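Local coordinates for protein 11S globulin (Wrightia tinctoria, PDB 5WXU) that probably serves as a seed storage protein, assembling as a hexamer of acidic and basic chain pairs, and binds the plant hormone auxin, at residues E336-P346 with Y394-G402. Numbering follows the deposited sequence.
Sequences EYLYPNAMIVP and YLKQAGPQG
The carbonyl oxygen of Ala-398 is gripped by three groups: a water donates to it at 2.7 Å, while the backbone N-H and CA-H of Asn-341 make weaker approaches. The same water accepts an N-H from Asn-341 ND2 and so bridges the segments, a task that suits an asparagine. The N-H of Asn-341 is shared with a second weak acceptor, Gly-399 O. Where the strands begin to pair, Ala-398 N donates to Ala-342 O at 2.8 Å, nearly in line with the carbonyl bond. Gln-397 extends this ladder with its side chain. Its CG lies opposite the backbone N (chi1 -179°), and the extended chain carries NE2 to Asn-341 O at 2.8 Å in an almost straight bond (176°), with the acceptor in the amide plane. An alanine in place of Gln-397 would probably leave Asn-341 O without this donor and take away the amide end that Met-343 CE touches. Met-343 lies obliquely across Gln-397, and Phe-233 of a neighbouring subunit packs on both.

Small residues suit the close approach beside strand 336-338: Ala-398 CB fits against Leu-338 CB at 3.8 Å, and Gly-402 CA lies 3.2 Å from Leu-338 O, where a side chain would clash. Farther along, the buried Lys-396 bends across Glu-336 at about a right angle, pairing NZ with OE1 in a long salt bridge of 3.6 Å.

Both segments turn a corner here, passing between the two sheets of a cupin barrel. Ala-342 N to Tyr-339 O closes the type II turn 339-342, and Gly-402 N to Gly-399 O the type I turn 399-402; the Gln-397 amide and the backbone bonds tie these corners together, while the buried opposite charges probably offset each other between the sheets.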
loop_
_atom_site.group_PDB
_atom_site.type_symbol
_atom_site.label_atom_id
_atom_site.label_comp_id
_atom_site.label_asym_id
_atom_site.label_seq_id
_atom_site.Cartn_x
_atom_site.Cartn_y
_atom_site.Cartn_z
ATOM N N GLU B 336 -28.849 -10.112 -8.518
ATOM C CA GLU B 336 -29.420 -9.750 -9.807
ATOM C C GLU B 336 -30.896 -10.069 -9.751
ATOM O O GLU B 336 -31.316 -11.129 -9.268
ATOM C CB GLU B 336 -28.790 -10.553 -10.943
ATOM C CG GLU B 336 -27.304 -10.391 -11.146
ATOM C CD GLU B 336 -26.801 -11.284 -12.288
ATOM O OE1 GLU B 336 -27.400 -12.341 -12.507
ATOM O OE2 GLU B 336 -25.809 -10.924 -12.954
ATOM N N TYR B 337 -31.702 -9.109 -10.191
ATOM C CA TYR B 337 -33.159 -9.249 -10.270
ATOM C C TYR B 337 -33.549 -8.984 -11.722
ATOM O O TYR B 337 -33.321 -7.928 -12.254
ATOM C CB TYR B 337 -33.864 -8.350 -9.269
ATOM C CG TYR B 337 -35.320 -8.610 -9.260
ATOM C CD1 TYR B 337 -35.843 -9.738 -8.600
ATOM C CD2 TYR B 337 -36.170 -7.816 -9.996
ATOM C CE1 TYR B 337 -37.216 -10.047 -8.652
ATOM C CE2 TYR B 337 -37.527 -8.094 -10.065
ATOM C CZ TYR B 337 -38.052 -9.196 -9.386
ATOM O OH TYR B 337 -39.407 -9.403 -9.459
ATOM N N LEU B 338 -34.150 -9.985 -12.352
ATOM C CA LEU B 338 -34.658 -9.869 -13.690
ATOM C C LEU B 338 -36.157 -9.956 -13.705
ATOM O O LEU B 338 -36.752 -10.857 -13.145
ATOM C CB LEU B 338 -34.076 -10.937 -14.617
ATOM C CG LEU B 338 -32.565 -10.850 -14.822
ATOM C CD1 LEU B 338 -32.093 -12.054 -15.612
ATOM C CD2 LEU B 338 -32.170 -9.550 -15.500
ATOM N N TYR B 339 -36.744 -8.993 -14.416
ATOM C CA TYR B 339 -38.138 -9.084 -14.766
ATOM C C TYR B 339 -38.423 -10.205 -15.727
ATOM O O TYR B 339 -37.553 -10.749 -16.413
ATOM C CB TYR B 339 -38.638 -7.757 -15.314
ATOM C CG TYR B 339 -38.668 -6.642 -14.288
ATOM C CD1 TYR B 339 -39.552 -6.700 -13.213
ATOM C CD2 TYR B 339 -37.873 -5.545 -14.391
ATOM C CE1 TYR B 339 -39.591 -5.693 -12.264
ATOM C CE2 TYR B 339 -37.898 -4.515 -13.458
ATOM C CZ TYR B 339 -38.735 -4.590 -12.388
ATOM O OH TYR B 339 -38.731 -3.553 -11.466
ATOM N N PRO B 340 -39.739 -10.540 -15.862
ATOM C CA PRO B 340 -39.962 -11.689 -16.718
ATOM C C PRO B 340 -39.408 -11.556 -18.123
ATOM O O PRO B 340 -39.552 -10.521 -18.737
ATOM C CB PRO B 340 -41.505 -11.824 -16.718
ATOM C CG PRO B 340 -41.894 -11.332 -15.409
ATOM C CD PRO B 340 -40.903 -10.197 -15.052
ATOM N N ASN B 341 -38.751 -12.602 -18.618
ATOM C CA ASN B 341 -38.126 -12.626 -19.934
ATOM C C ASN B 341 -36.897 -11.708 -20.187
ATOM O O ASN B 341 -36.336 -11.738 -21.294
ATOM C CB ASN B 341 -39.140 -12.348 -21.031
ATOM C CG ASN B 341 -40.372 -13.234 -20.891
ATOM O OD1 ASN B 341 -41.502 -12.730 -20.817
ATOM N ND2 ASN B 341 -40.150 -14.528 -20.826
ATOM N N ALA B 342 -36.481 -10.954 -19.168
ATOM C CA ALA B 342 -35.287 -10.066 -19.285
ATOM C C ALA B 342 -33.996 -10.904 -19.210
ATOM O O ALA B 342 -34.002 -12.107 -18.762
ATOM C CB ALA B 342 -35.353 -9.033 -18.169
ATOM N N MET B 343 -32.882 -10.334 -19.713
ATOM C CA MET B 343 -31.601 -11.058 -19.793
ATOM C C MET B 343 -30.509 -10.221 -19.136
ATOM O O MET B 343 -30.639 -8.977 -19.010
ATOM C CB MET B 343 -31.184 -11.295 -21.238
ATOM C CG MET B 343 -32.106 -12.293 -21.912
ATOM S SD MET B 343 -31.623 -12.277 -23.656
ATOM C CE MET B 343 -31.540 -13.999 -24.030
ATOM N N ILE B 344 -29.503 -10.929 -18.623
ATOM C CA ILE B 344 -28.221 -10.301 -18.400
ATOM C C ILE B 344 -27.430 -10.523 -19.682
ATOM O O ILE B 344 -27.499 -11.614 -20.313
ATOM C CB ILE B 344 -27.475 -10.905 -17.195
ATOM C CG1 ILE B 344 -28.230 -10.711 -15.870
ATOM C CG2 ILE B 344 -26.130 -10.237 -17.012
ATOM C CD1 ILE B 344 -28.400 -9.297 -15.385
ATOM N N VAL B 345 -26.628 -9.540 -20.086
ATOM C CA VAL B 345 -25.821 -9.697 -21.290
ATOM C C VAL B 345 -24.949 -10.939 -21.200
ATOM O O VAL B 345 -24.473 -11.277 -20.131
ATOM C CB VAL B 345 -24.975 -8.452 -21.602
ATOM C CG1 VAL B 345 -25.896 -7.273 -21.910
ATOM C CG2 VAL B 345 -24.014 -8.132 -20.500
ATOM N N PRO B 346 -24.746 -11.657 -22.320
ATOM C CA PRO B 346 -23.754 -12.702 -22.370
ATOM C C PRO B 346 -22.365 -12.135 -22.007
ATOM O O PRO B 346 -22.018 -10.988 -22.403
ATOM C CB PRO B 346 -23.718 -13.123 -23.823
ATOM C CG PRO B 346 -24.614 -12.238 -24.546
ATOM C CD PRO B 346 -25.365 -11.397 -23.638
ATOM N N TYR B 394 -21.258 -17.126 -20.525
ATOM C CA TYR B 394 -22.629 -17.486 -20.110
ATOM C C TYR B 394 -23.682 -16.482 -20.418
ATOM O O TYR B 394 -23.411 -15.282 -20.435
ATOM C CB TYR B 394 -22.698 -17.832 -18.623
ATOM C CG TYR B 394 -22.290 -16.728 -17.662
ATOM C CD1 TYR B 394 -20.976 -16.344 -17.553
ATOM C CD2 TYR B 394 -23.178 -16.210 -16.756
ATOM C CE1 TYR B 394 -20.590 -15.402 -16.644
ATOM C CE2 TYR B 394 -22.804 -15.240 -15.831
ATOM C CZ TYR B 394 -21.492 -14.845 -15.787
ATOM O OH TYR B 394 -21.053 -13.906 -14.868
ATOM N N LEU B 395 -24.905 -16.974 -20.585
ATOM C CA LEU B 395 -26.097 -16.143 -20.878
ATOM C C LEU B 395 -27.225 -16.573 -19.964
ATOM O O LEU B 395 -27.456 -17.753 -19.892
ATOM C CB LEU B 395 -26.722 -16.502 -22.238
ATOM C CG LEU B 395 -26.011 -16.131 -23.489
ATOM C CD1 LEU B 395 -25.049 -17.247 -23.816
ATOM C CD2 LEU B 395 -27.043 -15.828 -24.587
ATOM N N LYS B 396 -27.992 -15.647 -19.419
ATOM C CA LYS B 396 -29.113 -15.927 -18.546
ATOM C C LYS B 396 -30.329 -15.177 -19.104
ATOM O O LYS B 396 -30.213 -14.019 -19.545
ATOM C CB LYS B 396 -28.869 -15.447 -17.069
ATOM C CG LYS B 396 -27.520 -15.820 -16.429
ATOM C CD LYS B 396 -27.405 -15.427 -14.917
ATOM C CE LYS B 396 -26.198 -14.545 -14.565
ATOM N NZ LYS B 396 -25.336 -15.141 -13.479
ATOM N N GLN B 397 -31.500 -15.835 -19.056
ATOM C CA GLN B 397 -32.779 -15.178 -19.357
ATOM C C GLN B 397 -33.794 -15.646 -18.344
ATOM O O GLN B 397 -33.918 -16.870 -18.097
ATOM C CB GLN B 397 -33.300 -15.565 -20.716
ATOM C CG GLN B 397 -34.625 -14.868 -21.055
ATOM C CD GLN B 397 -34.977 -14.954 -22.503
ATOM O OE1 GLN B 397 -34.624 -15.913 -23.199
ATOM N NE2 GLN B 397 -35.718 -13.948 -22.976
ATOM N N ALA B 398 -34.520 -14.707 -17.803
ATOM C CA ALA B 398 -35.549 -15.036 -16.786
ATOM C C ALA B 398 -36.728 -15.668 -17.495
ATOM O O ALA B 398 -37.033 -15.351 -18.668
ATOM C CB ALA B 398 -36.039 -13.826 -16.054
ATOM N N GLY B 399 -37.407 -16.526 -16.772
ATOM C CA GLY B 399 -38.674 -17.045 -17.263
ATOM C C GLY B 399 -39.804 -16.116 -16.926
ATOM O O GLY B 399 -39.632 -14.979 -16.472
ATOM N N PRO B 400 -41.057 -16.605 -17.116
ATOM C CA PRO B 400 -42.259 -15.813 -16.913
ATOM C C PRO B 400 -42.548 -15.264 -15.496
ATOM O O PRO B 400 -43.348 -14.353 -15.375
ATOM C CB PRO B 400 -43.380 -16.767 -17.411
ATOM C CG PRO B 400 -42.810 -18.113 -17.318
ATOM C CD PRO B 400 -41.329 -18.047 -17.365
ATOM N N GLN B 401 -41.853 -15.739 -14.472
ATOM C CA GLN B 401 -42.053 -15.276 -13.084
ATOM C C GLN B 401 -40.860 -14.383 -12.671
ATOM O O GLN B 401 -40.796 -13.949 -11.512
ATOM C CB GLN B 401 -42.202 -16.432 -12.063
ATOM C CG GLN B 401 -43.611 -17.071 -12.017
ATOM C CD GLN B 401 -43.898 -17.783 -13.318
ATOM O OE1 GLN B 401 -43.086 -18.640 -13.757
ATOM N NE2 GLN B 401 -45.018 -17.407 -13.992
ATOM N N GLY B 402 -39.919 -14.139 -13.582
ATOM C CA GLY B 402 -38.767 -13.327 -13.162
ATOM C C GLY B 402 -37.735 -14.284 -12.650
ATOM O O GLY B 402 -37.921 -15.507 -12.657
HETATM O O HOH W 1 -38.416 -16.339 -20.731
#